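Local atomic coordinates of farnesyltransferase, putative (Trypanosoma cruzi, PDB entry 3WCA), a protein that probably catalyses the magnesium-dependent, NAD(P)H-driven condensation of two farnesyl diphosphate molecules into squalene, an early step of sterol synthesis. Residues L64-T69 against P86-H91; E152-Y157 against V254-V259; V216-F221 against D233-K238; M286-L291 against Q327-Y332. The protein carries 1 engineered substitution. All blocks are in the same frame, centred on the assembly; numbering follows the deposited sequence.

Contact 1: residues L64-T69 against P86-H91; sequences LRALDT and PKFHEH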
loop_
_atom_site.group_PDB
_atom_site.type_symbol
_atom_site.label_atom_id
_atom_site.label_comp_id
_atom_site.label_asym_id
_atom_site.label_seq_id
_atom_site.Cartn_x
_atom_site.Cartn_y
_atom_site.Cartn_z
ATOM N N LEU A 64 -0.625 -12.064 4.508
ATOM C CA LEU A 64 0.422 -11.171 4.022
ATOM C C LEU A 64 1.057 -10.408 5.173
ATOM O O LEU A 64 2.255 -10.097 5.154
ATOM C CB LEU A 64 -0.149 -10.179 2.996
ATOM C CG LEU A 64 -0.822 -10.784 1.759
ATOM C CD1 LEU A 64 -1.110 -9.678 0.749
ATOM C CD2 LEU A 64 0.090 -11.849 1.132
ATOM N N ARG A 65 0.246 -10.110 6.179
ATOM C CA ARG A 65 0.722 -9.385 7.339
ATOM C C ARG A 65 1.724 -10.253 8.088
ATOM O O ARG A 65 2.685 -9.752 8.676
ATOM C CB ARG A 65 -0.446 -9.038 8.247
ATOM C CG ARG A 65 -0.040 -8.229 9.440
ATOM C CD ARG A 65 0.639 -6.939 9.017
ATOM N NE ARG A 65 1.114 -6.220 10.190
ATOM C CZ ARG A 65 1.516 -4.958 10.182
ATOM N NH1 ARG A 65 1.504 -4.261 9.050
ATOM N NH2 ARG A 65 1.917 -4.393 11.314
ATOM N N ALA A 66 1.482 -11.557 8.090
ATOM C CA ALA A 66 2.399 -12.486 8.737
ATOM C C ALA A 66 3.731 -12.421 7.974
ATOM O O ALA A 66 4.790 -12.276 8.588
ATOM C CB ALA A 66 1.827 -13.905 8.698
ATOM N N LEU A 67 3.676 -12.514 6.642
ATOM C CA LEU A 67 4.896 -12.442 5.829
ATOM C C LEU A 67 5.673 -11.182 6.164
ATOM O O LEU A 67 6.895 -11.218 6.380
ATOM C CB LEU A 67 4.580 -12.381 4.333
ATOM C CG LEU A 67 4.028 -13.603 3.616
ATOM C CD1 LEU A 67 3.854 -13.276 2.135
ATOM C CD2 LEU A 67 4.976 -14.768 3.815
ATOM N N ASP A 68 4.957 -10.062 6.174
ATOM C CA ASP A 68 5.570 -8.779 6.453
ATOM C C ASP A 68 6.290 -8.793 7.791
ATOM O O ASP A 68 7.373 -8.227 7.929
ATOM C CB ASP A 68 4.515 -7.676 6.454
ATOM C CG ASP A 68 5.119 -6.315 6.655
ATOM O OD1 ASP A 68 5.839 -5.854 5.746
ATOM O OD2 ASP A 68 4.892 -5.714 7.725
ATOM N N THR A 69 5.681 -9.442 8.775
ATOM C CA THR A 69 6.258 -9.523 10.106
ATOM C C THR A 69 7.605 -10.257 10.092
ATOM O O THR A 69 8.521 -9.903 10.836
ATOM C CB THR A 69 5.271 -10.209 11.074
ATOM O OG1 THR A 69 4.097 -9.399 11.189
ATOM C CG2 THR A 69 5.883 -10.380 12.446
ATOM N N PRO A 86 9.651 -18.569 1.547
ATOM C CA PRO A 86 9.227 -19.313 0.352
ATOM C C PRO A 86 8.191 -20.407 0.557
ATOM O O PRO A 86 7.436 -20.729 -0.360
ATOM C CB PRO A 86 10.542 -19.860 -0.196
ATOM C CG PRO A 86 11.517 -18.787 0.185
ATOM C CD PRO A 86 11.122 -18.522 1.625
ATOM N N LYS A 87 8.151 -20.991 1.742
ATOM C CA LYS A 87 7.172 -22.037 1.990
ATOM C C LYS A 87 6.080 -21.569 2.943
ATOM O O LYS A 87 5.364 -22.375 3.534
ATOM C CB LYS A 87 7.856 -23.303 2.532
ATOM C CG LYS A 87 8.765 -23.097 3.739
ATOM C CD LYS A 87 9.239 -24.449 4.277
ATOM C CE LYS A 87 10.001 -24.311 5.589
ATOM N NZ LYS A 87 11.384 -23.801 5.403
ATOM N N PHE A 88 5.937 -20.256 3.073
ATOM C CA PHE A 88 4.927 -19.721 3.958
ATOM C C PHE A 88 3.553 -20.110 3.462
ATOM O O PHE A 88 2.695 -20.485 4.248
ATOM C CB PHE A 88 5.017 -18.204 4.039
ATOM C CG PHE A 88 4.487 -17.647 5.322
ATOM C CD1 PHE A 88 5.275 -17.656 6.470
ATOM C CD2 PHE A 88 3.201 -17.122 5.389
ATOM C CE1 PHE A 88 4.787 -17.145 7.673
ATOM C CE2 PHE A 88 2.705 -16.609 6.584
ATOM C CZ PHE A 88 3.502 -16.621 7.730
ATOM N N HIS A 89 3.350 -20.027 2.153
ATOM C CA HIS A 89 2.062 -20.373 1.564
ATOM C C HIS A 89 1.671 -21.830 1.817
ATOM O O HIS A 89 0.486 -22.157 1.869
ATOM C CB HIS A 89 2.074 -20.103 0.057
ATOM C CG HIS A 89 2.840 -21.115 -0.737
ATOM N ND1 HIS A 89 4.185 -21.351 -0.546
ATOM C CD2 HIS A 89 2.450 -21.948 -1.732
ATOM C CE1 HIS A 89 4.589 -22.286 -1.388
ATOM N NE2 HIS A 89 3.556 -22.663 -2.120
ATOM N N GLU A 90 2.659 -22.707 1.976
ATOM C CA GLU A 90 2.367 -24.117 2.222
ATOM C C GLU A 90 1.691 -24.328 3.570
ATOM O O GLU A 90 0.886 -25.244 3.725
ATOM C CB GLU A 90 3.651 -24.958 2.133
ATOM C CG GLU A 90 4.222 -25.018 0.715
ATOM C CD GLU A 90 5.532 -25.785 0.609
ATOM O OE1 GLU A 90 6.154 -25.741 -0.478
ATOM O OE2 GLU A 90 5.935 -26.428 1.603
ATOM N N HIS A 91 1.999 -23.470 4.538
ATOM C CA HIS A 91 1.413 -23.586 5.868
ATOM C C HIS A 91 -0.088 -23.291 5.909
ATOM O O HIS A 91 -0.765 -23.616 6.885
ATOM C CB HIS A 91 2.141 -22.662 6.838
ATOM C CG HIS A 91 3.627 -22.842 6.836
ATOM N ND1 HIS A 91 4.223 -24.083 6.823
ATOM C CD2 HIS A 91 4.635 -21.939 6.860
ATOM C CE1 HIS A 91 5.536 -23.938 6.838
ATOM N NE2 HIS A 91 5.811 -22.647 6.861
#
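Phe88 lays its ring against two consecutive residues of helix 51-72, meeting Leu67 at the root of the ring and Ala66 at the far end. Leu67 touches through one branch: its CD2 lies 3.3 Å from both Phe88 CG and Phe88 CD2, against the bond that begins one side of the ring, with Phe88 CB close by. At the outer end Ala66 CB comes to 3.3 Å from Phe88 CZ. Both methyls approach the ring obliquely. Phe88 reaches this far because its CG stands anti to the backbone N (chi1 -154°), while Leu67 extends past it in the opposite sense. All three residues are buried, and no hydrogen bond links the segments. Beyond them, Leu111 of helix 105-112 touches both Ala66 and Phe88, and the ring of Trp97 meets that of Phe88 nearly at a right angle. Asp68, next in sequence, leaves the helix on the side away from Phe88 and binds magnesium with Glu71 and Asp72; the ion is about 9 Å from the side chain of Leu67. The arrangement packs the side of helix 51-72 turned away from Asp68, on the aspartate-rich helix of the all-helical squalene/phytoene synthase fold.

Contact 2: residues E152-Y157 against V254-V259; sequences ETKADY and VADALV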
loop_
_atom_site.group_PDB
_atom_site.type_symbol
_atom_site.label_atom_id
_atom_site.label_comp_id
_atom_site.label_asym_id
_atom_site.label_seq_id
_atom_site.Cartn_x
_atom_site.Cartn_y
_atom_site.Cartn_z
ATOM N N GLU A 152 18.116 0.231 -5.687
ATOM C CA GLU A 152 18.971 1.214 -6.330
ATOM C C GLU A 152 18.276 2.006 -7.433
ATOM O O GLU A 152 18.348 3.235 -7.470
ATOM C CB GLU A 152 20.214 0.521 -6.902
ATOM C CG GLU A 152 21.071 -0.220 -5.867
ATOM C CD GLU A 152 21.611 0.696 -4.771
ATOM O OE1 GLU A 152 22.089 1.804 -5.095
ATOM O OE2 GLU A 152 21.572 0.302 -3.584
ATOM N N THR A 153 17.597 1.297 -8.326
ATOM C CA THR A 153 16.929 1.923 -9.459
ATOM C C THR A 153 15.431 2.161 -9.281
ATOM O O THR A 153 14.815 1.652 -8.346
ATOM C CB THR A 153 17.096 1.060 -10.717
ATOM O OG1 THR A 153 16.450 -0.201 -10.495
ATOM C CG2 THR A 153 18.598 0.827 -11.031
ATOM N N LYS A 154 14.864 2.928 -10.208
ATOM C CA LYS A 154 13.445 3.231 -10.215
ATOM C C LYS A 154 12.737 1.930 -10.545
ATOM O O LYS A 154 11.623 1.681 -10.083
ATOM C CB LYS A 154 13.135 4.286 -11.275
ATOM C CG LYS A 154 13.886 5.575 -11.043
ATOM C CD LYS A 154 13.580 6.625 -12.099
ATOM C CE LYS A 154 12.175 7.177 -11.982
ATOM N NZ LYS A 154 12.012 8.355 -12.894
ATOM N N ALA A 155 13.399 1.109 -11.354
ATOM C CA ALA A 155 12.880 -0.197 -11.741
ATOM C C ALA A 155 12.798 -1.042 -10.478
ATOM O O ALA A 155 11.816 -1.750 -10.261
ATOM C CB ALA A 155 13.820 -0.859 -12.757
ATOM N N ASP A 156 13.845 -0.973 -9.657
ATOM C CA ASP A 156 13.883 -1.701 -8.393
ATOM C C ASP A 156 12.721 -1.208 -7.518
ATOM O O ASP A 156 11.978 -2.005 -6.956
ATOM C CB ASP A 156 15.195 -1.433 -7.634
ATOM C CG ASP A 156 16.411 -2.129 -8.246
ATOM O OD1 ASP A 156 17.537 -1.728 -7.882
ATOM O OD2 ASP A 156 16.261 -3.068 -9.061
ATOM N N TYR A 157 12.592 0.114 -7.401
ATOM C CA TYR A 157 11.543 0.750 -6.598
ATOM C C TYR A 157 10.177 0.199 -7.022
ATOM O O TYR A 157 9.435 -0.330 -6.203
ATOM C CB TYR A 157 11.618 2.270 -6.798
ATOM C CG TYR A 157 10.626 3.133 -6.023
ATOM C CD1 TYR A 157 10.340 2.894 -4.670
ATOM C CD2 TYR A 157 10.059 4.260 -6.620
ATOM C CE1 TYR A 157 9.520 3.772 -3.936
ATOM C CE2 TYR A 157 9.241 5.137 -5.899
ATOM C CZ TYR A 157 8.979 4.892 -4.560
ATOM O OH TYR A 157 8.199 5.794 -3.856
ATOM N N VAL A 254 7.212 12.648 -5.278
ATOM C CA VAL A 254 5.797 12.911 -5.494
ATOM C C VAL A 254 5.490 12.778 -6.991
ATOM O O VAL A 254 4.546 12.081 -7.381
ATOM C CB VAL A 254 5.428 14.315 -4.992
ATOM C CG1 VAL A 254 4.008 14.674 -5.399
ATOM C CG2 VAL A 254 5.549 14.356 -3.478
ATOM N N ALA A 255 6.298 13.436 -7.824
ATOM C CA ALA A 255 6.117 13.374 -9.275
ATOM C C ALA A 255 6.090 11.923 -9.726
ATOM O O ALA A 255 5.315 11.538 -10.595
ATOM C CB ALA A 255 7.252 14.114 -9.986
ATOM N N ASP A 256 6.942 11.109 -9.127
ATOM C CA ASP A 256 6.982 9.709 -9.503
ATOM C C ASP A 256 5.673 8.990 -9.135
ATOM O O ASP A 256 5.173 8.158 -9.895
ATOM C CB ASP A 256 8.155 9.025 -8.832
ATOM C CG ASP A 256 8.193 7.545 -9.119
ATOM O OD1 ASP A 256 8.529 7.184 -10.264
ATOM O OD2 ASP A 256 7.876 6.749 -8.205
ATOM N N ALA A 257 5.100 9.323 -7.984
ATOM C CA ALA A 257 3.853 8.676 -7.561
ATOM C C ALA A 257 2.656 9.122 -8.389
ATOM O O ALA A 257 1.734 8.353 -8.617
ATOM C CB ALA A 257 3.588 8.955 -6.081
ATOM N N LEU A 258 2.676 10.368 -8.845
ATOM C CA LEU A 258 1.575 10.908 -9.625
ATOM C C LEU A 258 1.344 10.165 -10.928
ATOM O O LEU A 258 0.257 10.237 -11.497
ATOM C CB LEU A 258 1.812 12.389 -9.907
ATOM C CG LEU A 258 1.525 13.294 -8.712
ATOM C CD1 LEU A 258 1.893 14.743 -9.042
ATOM C CD2 LEU A 258 0.043 13.174 -8.370
ATOM N N VAL A 259 2.372 9.467 -11.399
ATOM C CA VAL A 259 2.290 8.686 -12.636
ATOM C C VAL A 259 1.130 7.689 -12.562
ATOM O O VAL A 259 0.473 7.406 -13.561
ATOM C CB VAL A 259 3.609 7.865 -12.882
ATOM C CG1 VAL A 259 3.433 6.919 -14.053
ATOM C CG2 VAL A 259 4.782 8.803 -13.167
HETATM O O HOH W 1 9.057 8.825 -12.507
HETATM O O HOH W 2 7.363 7.680 -5.687
#
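Asp256 points its carboxylate between Lys154 and Tyr157, two residues one helical turn apart, and is joined to each of them through a water. Tyr157 and Asp256 reach toward each other from their two helices. Asp256 OD2 lies at the edge of the Tyr157 ring, near its plane, 3.1 Å from Tyr157 CE2, and the ring and carboxylate planes are turned 34° apart. A water in the plane of the ring accepts from Tyr157 OH and donates to Asp256 OD2 at 2.7 Å, so the hydroxyl and the acid are connected around the same ring edge. Lys154 instead passes alongside the acid, its chain bent at chi3 (70°), which leaves Lys154 NZ 4.5 Å from Asp256 OD1, beyond salt-bridge range. A second water closes that gap, accepting from Lys154 NZ at 3.0 Å and donating to Asp256 OD1. The direct ionic partner of Asp256 is Lys202 of helix 191-207, which forms a salt bridge with OD2 and probably stabilises the negative charge. Thr153 and Asp156 form a capping box at the start of the lysine's helix: Asp156 N donates to Thr153 OG1 at 2.8 Å, and Thr153 N to Asp156 OD1 at 3.1 Å, nearly straight (176°). The water-mediated contact therefore joins the first turn of helix 154-179 to helix 243-258 at Asp256, while helix 191-207 touches Tyr157 through Lys202 and Ile205.

Contact 3: residues V216-F221 against D233-K238; sequences VPPRVF and DLHAFK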
loop_
_atom_site.group_PDB
_atom_site.type_symbol
_atom_site.label_atom_id
_atom_site.label_comp_id
_atom_site.label_asym_id
_atom_site.label_seq_id
_atom_site.Cartn_x
_atom_site.Cartn_y
_atom_site.Cartn_z
ATOM N N VAL A 216 16.615 1.509 13.611
ATOM C CA VAL A 216 17.858 0.758 13.752
ATOM C C VAL A 216 17.674 -0.706 13.376
ATOM O O VAL A 216 17.011 -1.456 14.092
ATOM C CB VAL A 216 18.369 0.807 15.210
ATOM C CG1 VAL A 216 19.814 0.329 15.275
ATOM C CG2 VAL A 216 18.222 2.213 15.770
ATOM N N PRO A 217 18.236 -1.127 12.232
ATOM C CA PRO A 217 19.025 -0.311 11.304
ATOM C C PRO A 217 18.095 0.640 10.552
ATOM O O PRO A 217 16.874 0.528 10.649
ATOM C CB PRO A 217 19.636 -1.346 10.356
ATOM C CG PRO A 217 19.627 -2.608 11.152
ATOM C CD PRO A 217 18.299 -2.544 11.845
ATOM N N PRO A 218 18.661 1.593 9.799
ATOM C CA PRO A 218 17.821 2.534 9.051
ATOM C C PRO A 218 17.148 1.852 7.863
ATOM O O PRO A 218 17.795 1.114 7.122
ATOM C CB PRO A 218 18.817 3.601 8.594
ATOM C CG PRO A 218 19.895 3.543 9.647
ATOM C CD PRO A 218 20.060 2.058 9.832
ATOM N N ARG A 219 15.850 2.090 7.691
ATOM C CA ARG A 219 15.118 1.522 6.561
ATOM C C ARG A 219 15.051 2.567 5.463
ATOM O O ARG A 219 14.658 3.705 5.713
ATOM C CB ARG A 219 13.699 1.130 6.963
ATOM C CG ARG A 219 13.598 -0.243 7.576
ATOM C CD ARG A 219 12.892 -0.195 8.915
ATOM N NE ARG A 219 12.604 -1.537 9.407
ATOM C CZ ARG A 219 11.749 -2.371 8.825
ATOM N NH1 ARG A 219 11.097 -1.997 7.730
ATOM N NH2 ARG A 219 11.552 -3.581 9.332
ATOM N N VAL A 220 15.430 2.172 4.251
ATOM C CA VAL A 220 15.421 3.080 3.111
ATOM C C VAL A 220 14.733 2.466 1.904
ATOM O O VAL A 220 15.044 1.339 1.502
ATOM C CB VAL A 220 16.853 3.485 2.703
ATOM C CG1 VAL A 220 16.821 4.229 1.375
ATOM C CG2 VAL A 220 17.471 4.358 3.775
ATOM N N PHE A 221 13.808 3.223 1.320
ATOM C CA PHE A 221 13.059 2.762 0.162
ATOM C C PHE A 221 13.209 3.690 -1.031
ATOM O O PHE A 221 13.137 3.249 -2.171
ATOM C CB PHE A 221 11.584 2.610 0.534
ATOM C CG PHE A 221 11.345 1.608 1.627
ATOM C CD1 PHE A 221 11.402 0.242 1.359
ATOM C CD2 PHE A 221 11.109 2.029 2.934
ATOM C CE1 PHE A 221 11.229 -0.700 2.386
ATOM C CE2 PHE A 221 10.936 1.099 3.968
ATOM C CZ PHE A 221 10.998 -0.271 3.691
ATOM N N ASP A 233 24.382 11.406 0.350
ATOM C CA ASP A 233 23.989 10.752 1.592
ATOM C C ASP A 233 22.542 11.095 1.923
ATOM O O ASP A 233 22.226 12.224 2.288
ATOM C CB ASP A 233 24.898 11.179 2.751
ATOM C CG ASP A 233 24.414 10.650 4.096
ATOM O OD1 ASP A 233 23.755 9.590 4.109
ATOM O OD2 ASP A 233 24.695 11.285 5.139
ATOM N N LEU A 234 21.673 10.104 1.790
ATOM C CA LEU A 234 20.250 10.251 2.055
ATOM C C LEU A 234 20.021 10.826 3.449
ATOM O O LEU A 234 19.149 11.683 3.645
ATOM C CB LEU A 234 19.581 8.880 1.920
ATOM C CG LEU A 234 18.105 8.787 1.562
ATOM C CD1 LEU A 234 17.790 9.653 0.354
ATOM C CD2 LEU A 234 17.774 7.328 1.276
ATOM N N HIS A 235 20.811 10.361 4.414
ATOM C CA HIS A 235 20.705 10.834 5.788
ATOM C C HIS A 235 20.909 12.349 5.923
ATOM O O HIS A 235 20.635 12.927 6.977
ATOM C CB HIS A 235 21.725 10.114 6.677
ATOM C CG HIS A 235 21.359 8.700 7.006
ATOM N ND1 HIS A 235 21.334 7.695 6.062
ATOM C CD2 HIS A 235 21.027 8.118 8.184
ATOM C CE1 HIS A 235 21.005 6.555 6.644
ATOM N NE2 HIS A 235 20.814 6.784 7.931
ATOM N N ALA A 236 21.386 12.995 4.863
ATOM C CA ALA A 236 21.618 14.438 4.905
ATOM C C ALA A 236 20.309 15.221 4.949
ATOM O O ALA A 236 20.270 16.352 5.434
ATOM C CB ALA A 236 22.446 14.873 3.695
ATOM N N PHE A 237 19.243 14.615 4.440
ATOM C CA PHE A 237 17.928 15.257 4.414
ATOM C C PHE A 237 17.362 15.501 5.806
ATOM O O PHE A 237 16.352 16.187 5.965
ATOM C CB PHE A 237 16.938 14.412 3.604
ATOM C CG PHE A 237 17.257 14.340 2.133
ATOM C CD1 PHE A 237 18.174 15.222 1.555
ATOM C CD2 PHE A 237 16.612 13.421 1.316
ATOM C CE1 PHE A 237 18.439 15.183 0.187
ATOM C CE2 PHE A 237 16.870 13.376 -0.048
ATOM C CZ PHE A 237 17.787 14.262 -0.615
ATOM N N LYS A 238 18.012 14.953 6.823
ATOM C CA LYS A 238 17.528 15.143 8.180
ATOM C C LYS A 238 17.979 16.487 8.759
ATOM O O LYS A 238 17.430 16.960 9.762
ATOM C CB LYS A 238 18.012 13.986 9.064
ATOM C CG LYS A 238 17.436 12.627 8.658
ATOM C CD LYS A 238 17.870 11.507 9.597
ATOM C CE LYS A 238 19.329 11.123 9.392
ATOM N NZ LYS A 238 19.736 9.993 10.282
#
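The imidazole of His235 receives Pro218 at its edge, in the plane of the ring, where Pro218 CG and His235 NE2 are 3.8 Å apart. Pro218 CB is equally near NE2, so the proline presents one side of its ring to this corner of the imidazole, and the two side chains cross at about a right angle. The contact is one of van der Waals packing, as no hydrogen bond joins the segments. His235 is brought to the proline by its first torsion, which sets CG beside the backbone N and anti to the carbonyl carbon (chi1 -75°).

Two residues further along the extended segment, Val220 meets Leu234 tip to tip. The separation of Val220 CG1 and Leu234 CD2 is 3.2 Å, tighter than usual for two methyl carbons, while Val220 CG2 stands farther from the same leucine methyl at 3.9 Å. One branch of Leu234 thus faces both branches of the valine.

The short 3-10 turn bearing Leu234 and His235 is introduced by an Asx turn: Asp233 OD1 accepts from His235 N at 3.1 Å, with the donor well above the carboxylate plane. This bond ties the start of the turn to the backbone of the histidine that packs on Pro218. The pairing brings together the loops before and after helix 224-227. Helix 209-213 lies alongside, with Phe209 touching Leu234 and Ile213 touching His235, and Phe237 leads from the same turn onto helix 243-258 at Ala246 and Cys249.

Contact 4: residues M286-L291 against Q327-Y332; sequences MAMATL and QMLKTY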
loop_
_atom_site.group_PDB
_atom_site.type_symbol
_atom_site.label_atom_id
_atom_site.label_comp_id
_atom_site.label_asym_id
_atom_site.label_seq_id
_atom_site.Cartn_x
_atom_site.Cartn_y
_atom_site.Cartn_z
ATOM N N MET A 286 -7.540 8.810 0.268
ATOM C CA MET A 286 -6.711 9.147 1.427
ATOM C C MET A 286 -5.247 9.346 1.010
ATOM O O MET A 286 -4.552 10.209 1.536
ATOM C CB MET A 286 -6.763 8.020 2.444
ATOM C CG MET A 286 -8.145 7.701 2.894
ATOM S SD MET A 286 -8.377 8.378 4.497
ATOM C CE MET A 286 -8.346 6.822 5.400
ATOM N N ALA A 287 -4.788 8.515 0.082
ATOM C CA ALA A 287 -3.419 8.597 -0.402
ATOM C C ALA A 287 -3.204 9.916 -1.131
ATOM O O ALA A 287 -2.180 10.573 -0.943
ATOM C CB ALA A 287 -3.116 7.419 -1.334
ATOM N N MET A 288 -4.171 10.311 -1.955
ATOM C CA MET A 288 -4.045 11.565 -2.682
ATOM C C MET A 288 -4.074 12.756 -1.722
ATOM O O MET A 288 -3.402 13.760 -1.967
ATOM C CB MET A 288 -5.140 11.703 -3.739
ATOM C CG MET A 288 -4.989 12.947 -4.623
ATOM S SD MET A 288 -3.539 12.941 -5.739
ATOM C CE MET A 288 -4.163 11.914 -6.971
ATOM N N ALA A 289 -4.832 12.644 -0.626
ATOM C CA ALA A 289 -4.889 13.731 0.354
ATOM C C ALA A 289 -3.528 13.827 1.049
ATOM O O ALA A 289 -2.995 14.927 1.243
ATOM C CB ALA A 289 -5.998 13.485 1.395
ATOM N N THR A 290 -2.966 12.681 1.421
ATOM C CA THR A 290 -1.660 12.664 2.064
ATOM C C THR A 290 -0.603 13.229 1.100
ATOM O O THR A 290 0.215 14.071 1.475
ATOM C CB THR A 290 -1.254 11.241 2.435
ATOM O OG1 THR A 290 -2.174 10.724 3.395
ATOM C CG2 THR A 290 0.145 11.208 3.024
ATOM N N LEU A 291 -0.644 12.760 -0.143
ATOM C CA LEU A 291 0.290 13.191 -1.161
ATOM C C LEU A 291 0.232 14.705 -1.382
ATOM O O LEU A 291 1.267 15.344 -1.582
ATOM C CB LEU A 291 0.001 12.469 -2.481
ATOM C CG LEU A 291 1.124 12.600 -3.515
ATOM C CD1 LEU A 291 2.342 11.777 -3.037
ATOM C CD2 LEU A 291 0.635 12.136 -4.882
ATOM N N GLN A 327 -14.538 13.988 -7.742
ATOM C CA GLN A 327 -14.404 15.373 -7.338
ATOM C C GLN A 327 -13.470 15.552 -6.138
ATOM O O GLN A 327 -12.709 16.522 -6.093
ATOM C CB GLN A 327 -15.778 16.027 -7.115
ATOM C CG GLN A 327 -16.775 15.271 -6.270
ATOM C CD GLN A 327 -18.207 15.750 -6.516
ATOM O OE1 GLN A 327 -18.803 15.466 -7.565
ATOM N NE2 GLN A 327 -18.756 16.493 -5.556
ATOM N N MET A 328 -13.489 14.631 -5.174
ATOM C CA MET A 328 -12.569 14.768 -4.045
ATOM C C MET A 328 -11.117 14.592 -4.512
ATOM O O MET A 328 -10.221 15.262 -4.011
ATOM C CB MET A 328 -12.885 13.762 -2.940
ATOM C CG MET A 328 -14.100 14.144 -2.106
ATOM S SD MET A 328 -14.280 13.104 -0.647
ATOM C CE MET A 328 -15.007 11.664 -1.396
ATOM N N LEU A 329 -10.889 13.700 -5.472
ATOM C CA LEU A 329 -9.541 13.481 -5.998
ATOM C C LEU A 329 -9.109 14.716 -6.788
ATOM O O LEU A 329 -7.946 15.123 -6.746
ATOM C CB LEU A 329 -9.494 12.256 -6.918
ATOM C CG LEU A 329 -9.639 10.860 -6.307
ATOM C CD1 LEU A 329 -9.668 9.810 -7.418
ATOM C CD2 LEU A 329 -8.483 10.590 -5.355
ATOM N N LYS A 330 -10.052 15.306 -7.514
ATOM C CA LYS A 330 -9.751 16.503 -8.282
ATOM C C LYS A 330 -9.378 17.607 -7.293
ATOM O O LYS A 330 -8.368 18.301 -7.458
ATOM C CB LYS A 330 -10.963 16.933 -9.108
ATOM C CG LYS A 330 -10.654 18.066 -10.078
ATOM C CD LYS A 330 -11.914 18.712 -10.614
ATOM C CE LYS A 330 -12.088 18.403 -12.079
ATOM N NZ LYS A 330 -12.015 16.935 -12.302
ATOM N N THR A 331 -10.197 17.754 -6.256
ATOM C CA THR A 331 -9.954 18.758 -5.227
ATOM C C THR A 331 -8.560 18.642 -4.614
ATOM O O THR A 331 -7.850 19.639 -4.487
ATOM C CB THR A 331 -10.976 18.658 -4.077
ATOM O OG1 THR A 331 -12.275 19.031 -4.554
ATOM C CG2 THR A 331 -10.579 19.580 -2.941
ATOM N N TYR A 332 -8.182 17.434 -4.209
ATOM C CA TYR A 332 -6.870 17.231 -3.618
ATOM C C TYR A 332 -5.764 17.401 -4.650
ATOM O O TYR A 332 -4.709 17.947 -4.351
ATOM C CB TYR A 332 -6.793 15.855 -2.966
ATOM C CG TYR A 332 -7.509 15.814 -1.637
ATOM C CD1 TYR A 332 -7.079 16.602 -0.573
ATOM C CD2 TYR A 332 -8.645 15.023 -1.457
ATOM C CE1 TYR A 332 -7.760 16.610 0.643
ATOM C CE2 TYR A 332 -9.340 15.023 -0.250
ATOM C CZ TYR A 332 -8.896 15.812 0.793
ATOM O OH TYR A 332 -9.575 15.800 1.993
#
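Ala289 places its methyl over one face of the Tyr332 ring, a CH-pi contact between two nearly parallel helices, 274-294 and 322-338, of the all-helical squalene/phytoene synthase fold. Ala289 CB stands 3.7 Å from the ring centroid and 12° off the ring normal, so the methyl sits almost over the middle of the ring. Beside it, Met288 lies alongside the root of Tyr332: with CG anti to the backbone N (chi1 -175°), it brings Met288 CG to 3.8 Å from Tyr332 CB. The same methionine touches Leu329, one turn earlier on the tyrosine's helix, through Met288 CB and Leu329 CD2. Around this apolar group the segment axes approach to 9.2 Å at an angle of 12°, and the backbones are nearest where Ala289 CA and Tyr332 CA are 5.7 Å apart. That approach brings Ala289 CA itself to 3.7 Å from Tyr332 CD1. Farther out, Phe199 of helix 191-207 touches Met288, Ile315 of helix 309-318 touches Tyr332, and Met361 of helix 347-362 touches Leu329. The backbone from which the aromatic ring rises is held by the helical bond from Tyr332 N to Met328 O, 3.0 Å long.

How the contacts relate
The four contacts lie at similar distances from the bound thiodiphosphate ligand or its metal: the side chains of Leu67 in contact 1, Tyr157 in contact 2 and Leu329 in contact 4 are about 12, 11 and 13 Å from the ligand, and Val220 in contact 3 is about 12 Å from magnesium. Contact 1 holds a metal ligand, Asp68, and its centre is 33 Å from that of contact 4, across the chain's centre. Contact 3 reaches the metal site through Arg219, which forms a salt bridge with Asp72. Contact 2 encloses contact 3 in sequence, touching it where Tyr157 CD1 lies 3.8 Å from Phe221 O, and meets contact 4 with Leu258 CD2 3.7 Å from Leu291 CD2.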